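Long-range contacts in blood group a-and b-cleaving endo-beta-galactosidase (Streptococcus pneumoniae, PDB 2YGL), which cleaves blood group A and B antigens as an endo-beta-galactosidase, the tandem CBM51 modules described here probably binding carbohydrate: residues S46-D51 against N129-F134; E81-Y86 against A166-T171; I108-K113 against K144-K149; S252-V257 against T327-S332; V290-K295 against E320-T325. All coordinates share one frame; numbering follows the deposited sequence.

Contact 1. Residues S46-D51 against N129-F134; sequences SLLTSD and NTQAQF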
# COMPACT_ATOMS: atom_id res chain seq x y z
N SER A 46 -30.21 -0.23 12.20
CA SER A 46 -30.22 -1.42 13.04
C SER A 46 -30.69 -2.67 12.30
O SER A 46 -31.57 -2.60 11.44
CB SER A 46 -31.05 -1.20 14.31
OG SER A 46 -32.41 -0.96 14.02
N LEU A 47 -30.09 -3.80 12.65
CA LEU A 47 -30.40 -5.07 12.03
C LEU A 47 -30.54 -6.17 13.07
O LEU A 47 -29.96 -6.09 14.15
CB LEU A 47 -29.30 -5.46 11.03
CG LEU A 47 -29.29 -4.75 9.67
CD1 LEU A 47 -28.05 -5.14 8.86
CD2 LEU A 47 -30.55 -5.06 8.89
N LEU A 48 -31.33 -7.17 12.72
CA LEU A 48 -31.46 -8.38 13.51
C LEU A 48 -30.22 -9.24 13.30
O LEU A 48 -29.90 -9.61 12.17
CB LEU A 48 -32.72 -9.14 13.10
CG LEU A 48 -33.42 -10.07 14.08
CD1 LEU A 48 -33.95 -9.30 15.29
CD2 LEU A 48 -34.56 -10.78 13.37
N THR A 49 -29.51 -9.53 14.38
CA THR A 49 -28.34 -10.41 14.31
C THR A 49 -28.70 -11.81 14.82
O THR A 49 -29.88 -12.14 14.96
CB THR A 49 -27.11 -9.80 15.03
OG1 THR A 49 -25.95 -10.61 14.78
CG2 THR A 49 -27.33 -9.70 16.54
N SER A 50 -27.69 -12.64 15.07
CA SER A 50 -27.90 -13.99 15.57
C SER A 50 -28.61 -13.98 16.93
O SER A 50 -28.44 -13.05 17.72
CB SER A 50 -26.58 -14.76 15.66
OG SER A 50 -26.82 -16.14 15.83
N ASP A 51 -29.41 -15.02 17.17
CA ASP A 51 -30.29 -15.13 18.35
C ASP A 51 -31.34 -14.02 18.43
O ASP A 51 -31.86 -13.73 19.52
CB ASP A 51 -29.49 -15.22 19.65
CG ASP A 51 -29.30 -16.65 20.11
OD1 ASP A 51 -28.56 -17.40 19.44
OD2 ASP A 51 -29.92 -17.03 21.13
N ASN A 129 -37.78 -9.96 9.15
CA ASN A 129 -37.14 -10.68 10.25
C ASN A 129 -35.98 -11.58 9.81
O ASN A 129 -35.52 -12.42 10.58
CB ASN A 129 -38.18 -11.48 11.04
CG ASN A 129 -38.81 -12.61 10.23
OD1 ASN A 129 -38.96 -12.50 9.01
ND2 ASN A 129 -39.18 -13.69 10.91
N THR A 130 -35.52 -11.40 8.57
CA THR A 130 -34.33 -12.13 8.10
C THR A 130 -33.10 -11.54 8.77
O THR A 130 -32.85 -10.33 8.70
CB THR A 130 -34.17 -12.06 6.57
OG1 THR A 130 -35.39 -12.45 5.94
CG2 THR A 130 -33.06 -13.00 6.11
N GLN A 131 -32.33 -12.41 9.44
CA GLN A 131 -31.13 -12.00 10.14
C GLN A 131 -30.06 -11.51 9.16
O GLN A 131 -30.02 -11.95 8.01
CB GLN A 131 -30.60 -13.13 11.02
CG GLN A 131 -31.54 -13.50 12.17
CD GLN A 131 -30.99 -14.60 13.07
OE1 GLN A 131 -30.04 -15.30 12.72
NE2 GLN A 131 -31.59 -14.75 14.25
N ALA A 132 -29.21 -10.60 9.62
CA ALA A 132 -28.21 -9.94 8.78
C ALA A 132 -27.18 -10.91 8.20
O ALA A 132 -26.78 -11.87 8.85
CB ALA A 132 -27.52 -8.84 9.55
N GLN A 133 -26.76 -10.64 6.96
CA GLN A 133 -25.64 -11.36 6.35
C GLN A 133 -24.41 -10.46 6.34
O GLN A 133 -24.49 -9.28 6.00
CB GLN A 133 -25.98 -11.80 4.93
CG GLN A 133 -27.00 -12.93 4.83
CD GLN A 133 -26.45 -14.29 5.24
OE1 GLN A 133 -25.23 -14.51 5.24
NE2 GLN A 133 -27.34 -15.21 5.58
N PHE A 134 -23.26 -11.04 6.72
CA PHE A 134 -21.99 -10.33 6.70
C PHE A 134 -21.26 -10.59 5.38
O PHE A 134 -21.09 -11.74 4.98
CB PHE A 134 -21.11 -10.75 7.89
CG PHE A 134 -19.75 -10.09 7.92
CD1 PHE A 134 -19.63 -8.72 8.15
CD2 PHE A 134 -18.59 -10.84 7.75
CE1 PHE A 134 -18.38 -8.10 8.19
CE2 PHE A 134 -17.34 -10.24 7.79
CZ PHE A 134 -17.23 -8.87 8.01
O HOH W 1 -31.79 -7.98 9.99
O HOH W 2 -29.28 -17.39 14.31
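Leu48 and Gln131 lie where the end of strand 46-48 meets the loop leading into strand 133-138, their CA atoms 5.0 Å apart. The touching parts of the two segments run at 98° to each other, and a single direct hydrogen bond joins them: Ala132 N gives its proton to Leu48 O at 2.8 Å, the donor standing almost straight out from the carbonyl. Gln131 CA adds a CA-H...O contact to the same oxygen. The Leu48 side chain has CG anti to the backbone N (chi1 -154°), which carries CD2 over the loop to within 3.4 Å of Asn129 O. Gln131 instead has CG anti to its own carbonyl carbon (chi1 -66°) and an extended chain beyond; this lays CG and CD alongside the Thr49 carbonyl, CD 3.3 Å from Thr49 O. Its amide is held at both ends: NE2 is hydrogen-bonded to Asp52, while OE1 accepts from a water at 2.7 Å that also bonds Ser50 OG. A second water takes the Leu48 N-H and lies 2.9 Å from Thr130 O. On the inner side Ala132 CB meets Leu47 CD1 at 3.8 Å. Leu47 continues inward onto Tyr86 of strand 82-87 and onto Val162 and Ala164 of strand 160-171, while Leu48 packs on Val54 of strand 54-57, the hairpin partner of strand 45-48.

Contact 2. Residues E81-Y86 against A166-T171; sequences EKFETY and AKLIKT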
# COMPACT_ATOMS: atom_id res chain seq x y z
N GLU A 81 -8.25 -3.17 -0.30
CA GLU A 81 -8.01 -4.60 -0.39
C GLU A 81 -9.26 -5.43 -0.09
O GLU A 81 -9.43 -6.52 -0.63
CB GLU A 81 -6.87 -5.01 0.55
CG GLU A 81 -5.53 -4.36 0.22
CD GLU A 81 -4.56 -4.33 1.39
OE1 GLU A 81 -4.58 -5.27 2.22
OE2 GLU A 81 -3.78 -3.36 1.48
N LYS A 82 -10.13 -4.90 0.77
CA LYS A 82 -11.34 -5.60 1.18
C LYS A 82 -12.53 -4.66 1.29
O LYS A 82 -12.38 -3.46 1.55
CB LYS A 82 -11.13 -6.29 2.54
CG LYS A 82 -10.19 -7.50 2.51
CD LYS A 82 -9.75 -7.90 3.92
CE LYS A 82 -10.63 -8.99 4.50
NZ LYS A 82 -10.27 -10.34 3.98
N PHE A 83 -13.72 -5.21 1.07
CA PHE A 83 -14.97 -4.53 1.37
C PHE A 83 -15.75 -5.36 2.38
O PHE A 83 -15.93 -6.57 2.20
CB PHE A 83 -15.80 -4.30 0.10
CG PHE A 83 -17.20 -3.82 0.37
CD1 PHE A 83 -17.44 -2.51 0.79
CD2 PHE A 83 -18.29 -4.68 0.20
CE1 PHE A 83 -18.73 -2.07 1.05
CE2 PHE A 83 -19.59 -4.24 0.45
CZ PHE A 83 -19.81 -2.93 0.88
N GLU A 84 -16.22 -4.71 3.45
CA GLU A 84 -16.98 -5.40 4.49
C GLU A 84 -18.22 -4.63 4.91
O GLU A 84 -18.17 -3.40 5.07
CB GLU A 84 -16.09 -5.72 5.69
CG GLU A 84 -15.03 -6.78 5.39
CD GLU A 84 -14.23 -7.23 6.60
OE1 GLU A 84 -14.24 -6.52 7.63
OE2 GLU A 84 -13.59 -8.29 6.51
N THR A 85 -19.33 -5.35 5.07
CA THR A 85 -20.61 -4.78 5.48
C THR A 85 -21.59 -5.85 5.96
O THR A 85 -21.45 -7.03 5.62
CB THR A 85 -21.27 -3.95 4.33
OG1 THR A 85 -22.34 -3.15 4.85
CG2 THR A 85 -21.82 -4.86 3.23
N TYR A 86 -22.56 -5.42 6.76
CA TYR A 86 -23.70 -6.26 7.12
C TYR A 86 -24.90 -5.80 6.30
O TYR A 86 -25.15 -4.60 6.18
CB TYR A 86 -24.03 -6.13 8.61
CG TYR A 86 -22.95 -6.66 9.54
CD1 TYR A 86 -21.89 -5.85 9.93
CD2 TYR A 86 -23.01 -7.96 10.03
CE1 TYR A 86 -20.90 -6.32 10.79
CE2 TYR A 86 -22.02 -8.45 10.89
CZ TYR A 86 -20.97 -7.62 11.26
OH TYR A 86 -19.99 -8.09 12.11
N ALA A 166 -20.74 -0.36 6.47
CA ALA A 166 -20.11 -0.48 5.16
C ALA A 166 -18.76 0.25 5.09
O ALA A 166 -18.70 1.48 5.25
CB ALA A 166 -21.04 0.02 4.06
N LYS A 167 -17.70 -0.51 4.86
CA LYS A 167 -16.33 0.03 4.91
C LYS A 167 -15.41 -0.59 3.86
O LYS A 167 -15.59 -1.74 3.46
CB LYS A 167 -15.73 -0.16 6.31
CG LYS A 167 -15.58 -1.63 6.73
CD LYS A 167 -14.85 -1.80 8.06
CE LYS A 167 -15.77 -1.56 9.23
NZ LYS A 167 -15.26 -2.19 10.48
N LEU A 168 -14.42 0.19 3.44
CA LEU A 168 -13.34 -0.32 2.60
C LEU A 168 -12.06 -0.37 3.44
O LEU A 168 -11.77 0.56 4.19
CB LEU A 168 -13.15 0.56 1.36
CG LEU A 168 -14.30 0.56 0.35
CD1 LEU A 168 -14.17 1.71 -0.64
CD2 LEU A 168 -14.38 -0.77 -0.39
N ILE A 169 -11.31 -1.47 3.31
CA ILE A 169 -10.15 -1.73 4.18
C ILE A 169 -8.87 -1.95 3.37
O ILE A 169 -8.89 -2.60 2.32
CB ILE A 169 -10.39 -2.96 5.09
CG1 ILE A 169 -11.77 -2.91 5.76
CG2 ILE A 169 -9.28 -3.08 6.16
CD1 ILE A 169 -12.15 -4.18 6.50
N LYS A 170 -7.77 -1.40 3.88
CA LYS A 170 -6.44 -1.64 3.30
C LYS A 170 -5.35 -1.69 4.37
O LYS A 170 -5.52 -1.18 5.49
CB LYS A 170 -6.10 -0.59 2.24
CG LYS A 170 -6.03 0.85 2.74
CD LYS A 170 -5.73 1.81 1.60
CE LYS A 170 -6.09 3.24 1.96
NZ LYS A 170 -5.99 4.15 0.78
N THR A 171 -4.22 -2.32 4.03
CA THR A 171 -3.03 -2.30 4.87
C THR A 171 -2.36 -0.94 4.76
O THR A 171 -2.15 -0.42 3.66
CB THR A 171 -2.03 -3.40 4.45
OG1 THR A 171 -2.72 -4.65 4.29
CG2 THR A 171 -0.93 -3.57 5.51
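Glu81 and Lys82 both face Ile169, forming a classic beta bulge in the antiparallel pairing of strands 82-86 and 166-171. Ile169 O accepts both backbone N-H groups, from Glu81 N at 2.8 Å and from Lys82 N at 3.0 Å, and Ile169 N returns a bond to Lys82 O. Further along, Glu84 and Lys167 exchange two backbone bonds as a hydrogen-bonded pair. At the bulged end the Glu81 carboxylate takes two donors of one residue: Thr171 OG1 reaches the syn lone pair of OE1 at 2.9 Å, whereas Thr171 N meets OE2 at 2.8 Å from above the carboxylate plane, 52° out of it. Glu84 OE1 rests against Ile169 CD1 at 3.3 Å, and OE2 is satisfied by Ser136 of strand 133-138. At chi1 -166° the Thr85 hydroxyl points away from its own N, and OG1 lies against Ala166 CB at 3.5 Å; Ala164 O is its hydrogen-bond partner. On the face away from Glu84 and Ile169, Leu168 CD2 lies at the edge of the Phe83 ring, 3.7 Å from CD1. Lys170 NZ bonds Gln78 O beyond the pair. Two consequences follow: Phe83 and Leu168 supply an apolar surface for the interior of the beta sandwich, and Glu81 closes the bulged strand end by accepting from both the N-H and the hydroxyl of Thr171.

Contact 3. Residues I108-K113 against K144-K149; sequences IEIDGK and KKISLK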
# COMPACT_ATOMS: atom_id res chain seq x y z
N ILE A 108 -23.06 -7.25 -4.60
CA ILE A 108 -21.92 -6.35 -4.66
C ILE A 108 -21.18 -6.63 -5.97
O ILE A 108 -20.87 -7.79 -6.28
CB ILE A 108 -20.98 -6.49 -3.44
CG1 ILE A 108 -21.74 -6.29 -2.12
CG2 ILE A 108 -19.79 -5.52 -3.55
CD1 ILE A 108 -22.38 -4.90 -1.93
N GLU A 109 -20.92 -5.57 -6.72
CA GLU A 109 -20.31 -5.67 -8.04
C GLU A 109 -19.06 -4.81 -8.10
O GLU A 109 -19.06 -3.67 -7.62
CB GLU A 109 -21.32 -5.21 -9.10
CG GLU A 109 -20.89 -5.38 -10.54
CD GLU A 109 -22.00 -5.04 -11.52
OE1 GLU A 109 -23.05 -5.71 -11.50
OE2 GLU A 109 -21.82 -4.09 -12.31
N ILE A 110 -17.99 -5.36 -8.66
CA ILE A 110 -16.76 -4.61 -8.91
C ILE A 110 -16.39 -4.71 -10.39
O ILE A 110 -16.16 -5.80 -10.91
CB ILE A 110 -15.57 -5.09 -8.04
CG1 ILE A 110 -15.88 -4.91 -6.55
CG2 ILE A 110 -14.28 -4.34 -8.41
CD1 ILE A 110 -14.92 -5.63 -5.61
N ASP A 111 -16.36 -3.55 -11.05
CA ASP A 111 -16.00 -3.44 -12.48
C ASP A 111 -16.73 -4.44 -13.38
O ASP A 111 -16.12 -5.09 -14.23
CB ASP A 111 -14.48 -3.54 -12.66
CG ASP A 111 -13.71 -2.47 -11.91
OD1 ASP A 111 -14.21 -1.33 -11.80
OD2 ASP A 111 -12.60 -2.76 -11.43
N GLY A 112 -18.04 -4.55 -13.19
CA GLY A 112 -18.88 -5.42 -14.02
C GLY A 112 -18.98 -6.86 -13.54
O GLY A 112 -19.73 -7.65 -14.11
N LYS A 113 -18.22 -7.20 -12.50
CA LYS A 113 -18.20 -8.55 -11.95
C LYS A 113 -18.94 -8.64 -10.62
O LYS A 113 -18.61 -7.92 -9.68
CB LYS A 113 -16.76 -9.04 -11.77
CG LYS A 113 -16.21 -9.91 -12.89
CD LYS A 113 -15.87 -9.11 -14.14
CE LYS A 113 -15.14 -9.97 -15.16
NZ LYS A 113 -14.88 -9.21 -16.41
N LYS A 144 -11.58 -0.26 -10.04
CA LYS A 144 -11.93 1.14 -10.29
C LYS A 144 -13.30 1.54 -9.72
O LYS A 144 -13.48 2.67 -9.26
CB LYS A 144 -11.89 1.44 -11.79
CG LYS A 144 -10.48 1.49 -12.38
CD LYS A 144 -10.51 1.54 -13.91
CE LYS A 144 -9.10 1.68 -14.49
NZ LYS A 144 -8.22 0.52 -14.15
N LYS A 145 -14.24 0.60 -9.73
CA LYS A 145 -15.63 0.90 -9.38
C LYS A 145 -16.26 -0.23 -8.56
O LYS A 145 -16.27 -1.39 -8.98
CB LYS A 145 -16.44 1.14 -10.65
CG LYS A 145 -17.83 1.73 -10.44
CD LYS A 145 -18.60 1.74 -11.74
CE LYS A 145 -19.81 2.64 -11.66
NZ LYS A 145 -20.45 2.79 -13.00
N ILE A 146 -16.80 0.13 -7.39
CA ILE A 146 -17.57 -0.81 -6.58
C ILE A 146 -19.03 -0.37 -6.50
O ILE A 146 -19.32 0.82 -6.29
CB ILE A 146 -16.94 -1.04 -5.17
CG1 ILE A 146 -17.64 -2.20 -4.44
CG2 ILE A 146 -16.93 0.25 -4.33
CD1 ILE A 146 -16.88 -2.76 -3.24
N SER A 147 -19.94 -1.32 -6.68
CA SER A 147 -21.37 -1.04 -6.74
C SER A 147 -22.18 -1.83 -5.71
O SER A 147 -22.04 -3.05 -5.59
CB SER A 147 -21.92 -1.29 -8.14
OG SER A 147 -21.58 -0.23 -9.01
N LEU A 148 -23.02 -1.10 -4.98
CA LEU A 148 -23.95 -1.67 -4.02
C LEU A 148 -25.33 -1.77 -4.67
O LEU A 148 -25.97 -0.74 -4.95
CB LEU A 148 -24.01 -0.82 -2.75
CG LEU A 148 -22.96 -1.01 -1.64
CD1 LEU A 148 -21.52 -1.01 -2.14
CD2 LEU A 148 -23.15 0.05 -0.56
N LYS A 149 -25.78 -2.99 -4.92
CA LYS A 149 -27.01 -3.24 -5.68
C LYS A 149 -28.07 -3.94 -4.83
O LYS A 149 -27.76 -4.90 -4.13
CB LYS A 149 -26.71 -4.08 -6.92
CG LYS A 149 -25.70 -3.46 -7.89
CD LYS A 149 -25.17 -4.49 -8.89
CE LYS A 149 -26.16 -4.77 -10.01
NZ LYS A 149 -25.68 -5.87 -10.90
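Asp111 meets two successive backbone N-H groups at the start of the partner strand: Lys144 N lies on the syn lone pair of OD2 at 3.0 Å, and Lys145 N reaches OD1 at 2.8 Å. Asp111 N answers with a bond to Lys145 O. Next along the antiparallel ladder, Glu109 and Ser147 exchange two backbone bonds. Glu109 also makes a salt bridge, OE1 to Lys149 NZ at 2.7 Å, for which the lysine chain turns about its CG-CD bond (chi3 78°). On the other face the Ile110 and Ile146 side chains cross, CG1 to CG1 at 3.9 Å, and Ile108 lies side by side with Leu148. A type I' turn sets Asp111 at the tip of the hairpin of strands 105-110 and 113-117. Farther out, Ser72 of strand 69-74 hydrogen-bonds Ser147 OG, and Phe83 packs against Ile108, Ile146 and Leu148 from the facing sheet. The outer face is therefore tied by charge and hydroxyl, the inner by aliphatic packing, and the Asp111 carboxylate takes over where the backbone ladder ends.

Contact 4. Residues S252-V257 against T327-S332; sequences SIKYDV and TIELKS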
# COMPACT_ATOMS: atom_id res chain seq x y z
N SER A 252 32.87 -4.87 1.30
CA SER A 252 31.65 -5.24 2.01
C SER A 252 31.42 -4.41 3.27
O SER A 252 32.35 -4.15 4.03
CB SER A 252 31.69 -6.73 2.36
OG SER A 252 30.48 -7.15 2.97
N ILE A 253 30.17 -3.99 3.45
CA ILE A 253 29.73 -3.36 4.70
C ILE A 253 28.79 -4.35 5.38
O ILE A 253 27.80 -4.79 4.78
CB ILE A 253 29.02 -2.01 4.46
CG1 ILE A 253 29.81 -1.13 3.48
CG2 ILE A 253 28.81 -1.27 5.79
CD1 ILE A 253 29.00 0.01 2.87
N LYS A 254 29.11 -4.70 6.62
CA LYS A 254 28.38 -5.74 7.35
C LYS A 254 27.64 -5.19 8.57
O LYS A 254 28.20 -4.45 9.37
CB LYS A 254 29.34 -6.86 7.78
CG LYS A 254 28.67 -8.02 8.52
CD LYS A 254 29.52 -9.29 8.49
CE LYS A 254 30.52 -9.34 9.64
NZ LYS A 254 31.25 -10.63 9.64
N TYR A 255 26.37 -5.57 8.68
CA TYR A 255 25.55 -5.19 9.83
C TYR A 255 25.04 -6.41 10.58
O TYR A 255 24.60 -7.39 9.97
CB TYR A 255 24.36 -4.32 9.39
CG TYR A 255 24.78 -2.98 8.84
CD1 TYR A 255 24.98 -1.89 9.68
CD2 TYR A 255 24.99 -2.81 7.47
CE1 TYR A 255 25.37 -0.65 9.17
CE2 TYR A 255 25.38 -1.58 6.95
CZ TYR A 255 25.57 -0.51 7.81
OH TYR A 255 25.96 0.70 7.28
N ASP A 256 25.13 -6.35 11.90
CA ASP A 256 24.53 -7.35 12.77
C ASP A 256 23.11 -6.90 13.09
O ASP A 256 22.91 -5.95 13.86
CB ASP A 256 25.36 -7.52 14.05
CG ASP A 256 24.76 -8.54 15.02
OD1 ASP A 256 23.82 -9.27 14.66
OD2 ASP A 256 25.25 -8.60 16.17
N VAL A 257 22.13 -7.57 12.48
CA VAL A 257 20.72 -7.22 12.67
C VAL A 257 19.97 -8.24 13.53
O VAL A 257 18.74 -8.27 13.55
CB VAL A 257 19.98 -7.00 11.32
CG1 VAL A 257 20.53 -5.78 10.60
CG2 VAL A 257 20.05 -8.25 10.43
N THR A 327 22.61 -11.46 9.89
CA THR A 327 23.65 -10.66 9.27
C THR A 327 23.20 -10.16 7.89
O THR A 327 22.67 -10.92 7.08
CB THR A 327 24.96 -11.47 9.13
OG1 THR A 327 25.38 -11.91 10.42
CG2 THR A 327 26.07 -10.65 8.49
N ILE A 328 23.40 -8.86 7.65
CA ILE A 328 23.20 -8.29 6.32
C ILE A 328 24.52 -7.71 5.83
O ILE A 328 25.16 -6.93 6.53
CB ILE A 328 22.07 -7.22 6.30
CG1 ILE A 328 20.71 -7.88 6.56
CG2 ILE A 328 22.05 -6.46 4.96
CD1 ILE A 328 19.57 -6.91 6.84
N GLU A 329 24.92 -8.12 4.62
CA GLU A 329 26.12 -7.59 3.97
C GLU A 329 25.77 -6.88 2.67
O GLU A 329 24.95 -7.36 1.88
CB GLU A 329 27.13 -8.72 3.70
CG GLU A 329 27.83 -9.24 4.94
CD GLU A 329 28.53 -10.56 4.70
OE1 GLU A 329 27.86 -11.54 4.30
OE2 GLU A 329 29.76 -10.63 4.92
N LEU A 330 26.42 -5.74 2.44
CA LEU A 330 26.25 -4.97 1.22
C LEU A 330 27.56 -5.01 0.43
O LEU A 330 28.57 -4.45 0.86
CB LEU A 330 25.86 -3.52 1.55
CG LEU A 330 24.70 -3.32 2.53
CD1 LEU A 330 24.53 -1.85 2.84
CD2 LEU A 330 23.39 -3.92 2.00
N LYS A 331 27.53 -5.70 -0.71
CA LYS A 331 28.76 -6.03 -1.43
C LYS A 331 28.88 -5.30 -2.77
O LYS A 331 27.97 -5.34 -3.59
CB LYS A 331 28.87 -7.55 -1.64
CG LYS A 331 28.83 -8.36 -0.35
CD LYS A 331 29.19 -9.81 -0.59
CE LYS A 331 29.19 -10.60 0.71
NZ LYS A 331 29.54 -12.02 0.48
N SER A 332 30.02 -4.64 -2.96
CA SER A 332 30.27 -3.82 -4.14
C SER A 332 31.44 -4.35 -4.94
O SER A 332 32.56 -4.48 -4.42
CB SER A 332 30.52 -2.36 -3.74
OG SER A 332 29.48 -1.87 -2.92
O HOH W 3 31.33 -8.55 5.13
O HOH W 4 25.07 -10.97 13.03
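Leu330, Ile328 and Ser252 have the largest areas buried by this antiparallel pairing, the first two on its inner face and the serine on its outer. Leu330 forms a hydrogen-bonded pair with Ile253, its N giving a bond of 2.9 Å to Ile253 O. Its CD1 comes to the edge of the Tyr255 ring, 4.2 Å from CE2. Ile328 pairs with Tyr255 in the same way, and the bond from Tyr255 N to Ile328 O is short and straight, 2.8 Å with 172° at the hydrogen. The Ile328 side chain, with CG1 anti to its carbonyl carbon (chi1 -67°), sends CD1 against Val257 CG2 at 3.9 Å, the two side chains crossing at about a right angle. Phe350 of strand 343-352 covers both from the facing sheet, while Leu192 lies against Tyr255 and Leu330. On the outer face Ser252 OG sits over the aliphatic parts of its neighbours, 3.8 Å from Glu329 CB and 3.9 Å from Lys331 CG. A water bonded to this hydroxyl donates to Glu329 OE2 at 2.6 Å. Lys254 runs alongside Glu329, but NZ and OE2 stay 4.9 Å apart, and Lys254 CG packs on Thr327 CG2. Direct bonds between the strands are all made by the backbone; the polar outer side chains meet through water and aliphatic contacts, and the inner ones (Ile253, Tyr255, Ile328, Leu330) give the sheet its hydrophobic side in the sandwich.

Contact 5. Residues V290-K295 against E320-T325; sequences VVADGK and EIPKDT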
# COMPACT_ATOMS: atom_id res chain seq x y z
N VAL A 290 23.01 -7.46 -2.15
CA VAL A 290 22.54 -7.48 -0.77
C VAL A 290 22.50 -8.94 -0.33
O VAL A 290 21.86 -9.78 -0.97
CB VAL A 290 21.15 -6.82 -0.61
CG1 VAL A 290 20.72 -6.81 0.87
CG2 VAL A 290 21.16 -5.40 -1.16
N VAL A 291 23.21 -9.24 0.75
CA VAL A 291 23.42 -10.62 1.19
C VAL A 291 22.90 -10.81 2.61
O VAL A 291 23.35 -10.13 3.54
CB VAL A 291 24.92 -11.02 1.10
CG1 VAL A 291 25.10 -12.51 1.32
CG2 VAL A 291 25.51 -10.61 -0.25
N ALA A 292 21.94 -11.72 2.77
CA ALA A 292 21.37 -12.05 4.07
C ALA A 292 21.86 -13.42 4.53
O ALA A 292 21.57 -14.44 3.89
CB ALA A 292 19.85 -12.00 4.03
N ASP A 293 22.60 -13.43 5.64
CA ASP A 293 23.22 -14.65 6.20
C ASP A 293 23.94 -15.51 5.15
O ASP A 293 23.74 -16.72 5.08
CB ASP A 293 22.18 -15.49 6.97
CG ASP A 293 21.61 -14.75 8.17
OD1 ASP A 293 22.36 -14.02 8.84
OD2 ASP A 293 20.40 -14.90 8.44
N GLY A 294 24.76 -14.86 4.33
CA GLY A 294 25.55 -15.55 3.31
C GLY A 294 24.81 -15.84 2.02
O GLY A 294 25.40 -16.34 1.07
N LYS A 295 23.52 -15.51 1.98
CA LYS A 295 22.69 -15.76 0.81
C LYS A 295 22.34 -14.46 0.08
O LYS A 295 21.78 -13.53 0.68
CB LYS A 295 21.42 -16.52 1.21
CG LYS A 295 20.66 -17.15 0.05
CD LYS A 295 19.42 -17.90 0.54
CE LYS A 295 18.70 -18.61 -0.60
NZ LYS A 295 18.02 -17.67 -1.53
N GLU A 320 12.93 -7.45 0.40
CA GLU A 320 12.49 -8.00 1.68
C GLU A 320 13.64 -8.73 2.37
O GLU A 320 14.38 -9.47 1.73
CB GLU A 320 11.32 -8.98 1.48
CG GLU A 320 9.99 -8.33 1.16
CD GLU A 320 8.84 -9.33 1.07
OE1 GLU A 320 9.10 -10.56 0.97
OE2 GLU A 320 7.67 -8.90 1.11
N ILE A 321 13.77 -8.50 3.67
CA ILE A 321 14.74 -9.23 4.48
C ILE A 321 14.02 -10.41 5.12
O ILE A 321 13.00 -10.22 5.79
CB ILE A 321 15.37 -8.32 5.58
CG1 ILE A 321 15.94 -7.02 4.99
CG2 ILE A 321 16.42 -9.09 6.39
CD1 ILE A 321 16.97 -7.19 3.88
N PRO A 322 14.53 -11.64 4.92
CA PRO A 322 13.87 -12.82 5.47
C PRO A 322 13.80 -12.77 7.00
O PRO A 322 14.73 -12.29 7.65
CB PRO A 322 14.76 -13.98 5.02
CG PRO A 322 15.48 -13.45 3.82
CD PRO A 322 15.72 -12.01 4.13
N LYS A 323 12.69 -13.26 7.55
CA LYS A 323 12.50 -13.38 8.99
C LYS A 323 13.69 -14.08 9.64
O LYS A 323 14.25 -15.03 9.06
CB LYS A 323 11.20 -14.15 9.28
CG LYS A 323 10.81 -14.27 10.75
CD LYS A 323 9.52 -15.06 10.90
CE LYS A 323 9.31 -15.54 12.33
NZ LYS A 323 10.19 -16.68 12.69
N ASP A 324 14.09 -13.59 10.81
CA ASP A 324 15.19 -14.15 11.62
C ASP A 324 16.60 -13.98 11.04
O ASP A 324 17.51 -14.74 11.39
CB ASP A 324 14.92 -15.62 11.99
CG ASP A 324 13.66 -15.80 12.83
OD1 ASP A 324 13.34 -14.92 13.65
OD2 ASP A 324 13.00 -16.85 12.67
N THR A 325 16.79 -12.98 10.18
CA THR A 325 18.11 -12.69 9.60
C THR A 325 19.06 -12.18 10.68
O THR A 325 18.71 -11.30 11.47
CB THR A 325 18.02 -11.67 8.42
OG1 THR A 325 17.27 -12.25 7.34
CG2 THR A 325 19.40 -11.28 7.91
O HOH W 5 18.37 -14.72 6.63
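Ala292 CB is the close-packed point of this contact, set against Thr325 CG2 at 4.0 Å and Pro322 CD at 4.1 Å. Beside it the Asp293 and Thr325 side chains cross, OD2 of Asp293 3.4 Å from Thr325 CA. No direct hydrogen bond links the two segments. A water joins them on the looser side, donating to Asp293 OD2 at 2.7 Å and to Thr325 OG1 at 2.8 Å. That hydroxyl, anti to its own carbonyl carbon (chi1 -64°), turns back to give its proton to Pro322 O, bracing the type II turn from Pro322 to Thr325. At the exposed rim Lys323 NZ and Asp324 OD2 form a salt bridge within the same turn. Asp293 belongs to the type I' turn joining strands 285-292 and 295-299, and its OD1 takes the N-H groups of Gln326 and Thr327, where strand 327-334 begins. On the interior side, Ile321 packs on Ile297, on Ile328 and on Phe265 of strand 262-271, so the loop bridges the ends of both sheets.

How the contacts relate
From the N terminus, segment 46-51 opens contact 1 and 81-86 opens contact 2. Contact 1 closes at 129-134, before contact 2 closes at 166-171, so the two loops cross; they meet where Phe134 packs on Thr85 and Tyr86. Contact 3 closes the loop from 108-113 to 144-149, nested within contact 2 and crossing contact 1. It lies in the facing sheet, joined to contact 2 through Phe83. The second module follows in series: contact 4 closes the loop between 252-257 and 327-332, with contact 5 nested inside and sharing its sheet through Val291 and Glu329. Contacts 3 and 4 stand about 48 Å apart, centre to centre, in separate modules.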